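Local coordinates for protein chemotactic transducer PctC (Pseudomonas aeruginosa, PDB 5LTV) that binds gamma-amino-butanoic acid through its Cache ligand-binding domain and probably signals its presence to steer chemotaxis, at residues A[131-136]-A[245-250]. Residues are numbered along the deposited sequence; the frame is centred on the assembly and turned at random.
Sequences DRLIVT and GLPGVT
Val135 and Pro247 form the centre of a small apolar contact between an edge strand and a beta turn. Through CG1, Val135 meets the second and the last residue of the turn: CD of the proline ring at 4.2 Å and CG2 of Val249 at 4.1 Å. A chi1 of 61° sets this one methyl toward the turn, and the compact, beta-branched valines, crossing at about a right angle, meet at normal van der Waals distance. Leu133, two residues earlier, reaches the ring with CD2, 4.4 Å from Pro247 CG, and its longer side chain also lies against Met57 and Val60 of helix 34-68.

Backbone oxygens complete the fit by van der Waals contact. Leu133 O lies 3.9 Å from Pro247 CB, while Pro247 O is 3.9 Å from Val135 CG1.

Leu246 to Val249 make a type II turn, with proline, its phi already restricted, at the second position and Gly248, at phi 76°, at the third, where positive phi favours glycine. Two modules, each with a 2-1-5-4-3 antiparallel sheet, lie along helix 34-68, as in double Cache (dCACHE) domains; the ligand-free module's turn packs on Leu133 and the start of the ligand-binding module's edge strand 134-140.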
loop_
_atom_site.group_PDB
_atom_site.type_symbol
_atom_site.label_atom_id
_atom_site.label_comp_id
_atom_site.label_asym_id
_atom_site.label_seq_id
_atom_site.Cartn_x
_atom_site.Cartn_y
_atom_site.Cartn_z
ATOM N N ASP A 131 -15.540 -4.782 1.782
ATOM C CA ASP A 131 -15.662 -6.268 1.788
ATOM C C ASP A 131 -14.768 -6.952 0.751
ATOM O O ASP A 131 -15.172 -7.908 0.092
ATOM C CB ASP A 131 -17.110 -6.747 1.618
ATOM C CG ASP A 131 -17.292 -8.245 2.059
ATOM O OD1 ASP A 131 -16.742 -8.622 3.119
ATOM O OD2 ASP A 131 -17.951 -9.049 1.347
ATOM N N ARG A 132 -13.521 -6.506 0.650
ATOM C CA ARG A 132 -12.588 -7.031 -0.338
ATOM C C ARG A 132 -11.229 -6.399 -0.048
ATOM O O ARG A 132 -11.119 -5.460 0.752
ATOM C CB ARG A 132 -13.049 -6.739 -1.786
ATOM C CG ARG A 132 -12.984 -5.263 -2.152
ATOM C CD ARG A 132 -13.803 -4.896 -3.401
ATOM N NE ARG A 132 -14.140 -3.468 -3.395
ATOM C CZ ARG A 132 -13.933 -2.654 -4.420
ATOM N NH1 ARG A 132 -13.403 -3.151 -5.519
ATOM N NH2 ARG A 132 -14.250 -1.356 -4.352
ATOM N N LEU A 133 -10.195 -6.936 -0.703
ATOM C CA LEU A 133 -8.855 -6.378 -0.577
ATOM C C LEU A 133 -8.878 -4.900 -0.963
ATOM O O LEU A 133 -9.417 -4.519 -2.005
ATOM C CB LEU A 133 -7.874 -7.153 -1.457
ATOM C CG LEU A 133 -6.408 -6.705 -1.282
ATOM C CD1 LEU A 133 -5.842 -7.316 -0.041
ATOM C CD2 LEU A 133 -5.525 -7.046 -2.483
ATOM N N ILE A 134 -8.314 -4.063 -0.110
ATOM C CA ILE A 134 -8.035 -2.679 -0.460
ATOM C C ILE A 134 -6.541 -2.453 -0.326
ATOM O O ILE A 134 -5.830 -3.206 0.349
ATOM C CB ILE A 134 -8.768 -1.677 0.434
ATOM C CG1 ILE A 134 -8.196 -1.791 1.848
ATOM C CG2 ILE A 134 -10.282 -1.850 0.322
ATOM C CD1 ILE A 134 -8.444 -0.582 2.758
ATOM N N VAL A 135 -6.065 -1.397 -0.977
ATOM C CA VAL A 135 -4.736 -0.868 -0.743
ATOM C C VAL A 135 -4.944 0.558 -0.265
ATOM O O VAL A 135 -5.721 1.311 -0.861
ATOM C CB VAL A 135 -3.831 -0.953 -1.986
ATOM C CG1 VAL A 135 -4.389 -0.160 -3.124
ATOM C CG2 VAL A 135 -2.424 -0.484 -1.659
ATOM N N THR A 136 -4.363 0.877 0.878
ATOM C CA THR A 136 -4.573 2.154 1.528
ATOM C C THR A 136 -3.596 3.191 0.982
ATOM O O THR A 136 -2.540 2.870 0.417
ATOM C CB THR A 136 -4.368 2.018 3.045
ATOM O OG1 THR A 136 -2.961 2.004 3.288
ATOM C CG2 THR A 136 -5.002 0.731 3.600
ATOM N N GLY A 245 -4.075 -2.497 -12.447
ATOM C CA GLY A 245 -4.240 -3.619 -11.548
ATOM C C GLY A 245 -4.463 -3.291 -10.086
ATOM O O GLY A 245 -4.555 -4.222 -9.277
ATOM N N LEU A 246 -4.560 -2.017 -9.715
ATOM C CA LEU A 246 -4.679 -1.739 -8.288
ATOM C C LEU A 246 -6.132 -1.602 -7.882
ATOM O O LEU A 246 -6.876 -0.860 -8.528
ATOM C CB LEU A 246 -3.932 -0.475 -7.911
ATOM C CG LEU A 246 -2.468 -0.422 -8.390
ATOM C CD1 LEU A 246 -1.767 0.816 -7.872
ATOM C CD2 LEU A 246 -1.752 -1.712 -8.037
ATOM N N PRO A 247 -6.566 -2.272 -6.808
ATOM C CA PRO A 247 -8.003 -2.314 -6.504
ATOM C C PRO A 247 -8.465 -1.020 -5.855
ATOM O O PRO A 247 -7.871 -0.556 -4.881
ATOM C CB PRO A 247 -8.127 -3.486 -5.530
ATOM C CG PRO A 247 -6.795 -3.485 -4.799
ATOM C CD PRO A 247 -5.763 -3.019 -5.813
ATOM N N GLY A 248 -9.541 -0.452 -6.395
ATOM C CA GLY A 248 -10.208 0.661 -5.758
ATOM C C GLY A 248 -9.534 2.008 -5.879
ATOM O O GLY A 248 -10.006 2.970 -5.275
ATOM N N VAL A 249 -8.439 2.122 -6.625
ATOM C CA VAL A 249 -7.688 3.372 -6.705
ATOM C C VAL A 249 -7.269 3.605 -8.147
ATOM O O VAL A 249 -7.199 2.679 -8.960
ATOM C CB VAL A 249 -6.428 3.378 -5.797
ATOM C CG1 VAL A 249 -6.794 3.251 -4.322
ATOM C CG2 VAL A 249 -5.455 2.259 -6.206
ATOM N N THR A 250 -6.984 4.867 -8.451
ATOM C CA THR A 250 -6.342 5.246 -9.706
ATOM C C THR A 250 -5.096 6.032 -9.307
ATOM O O THR A 250 -5.189 7.169 -8.841
ATOM C CB THR A 250 -7.261 6.080 -10.599
ATOM O OG1 THR A 250 -8.492 5.396 -10.738
ATOM C CG2 THR A 250 -6.655 6.268 -11.981
#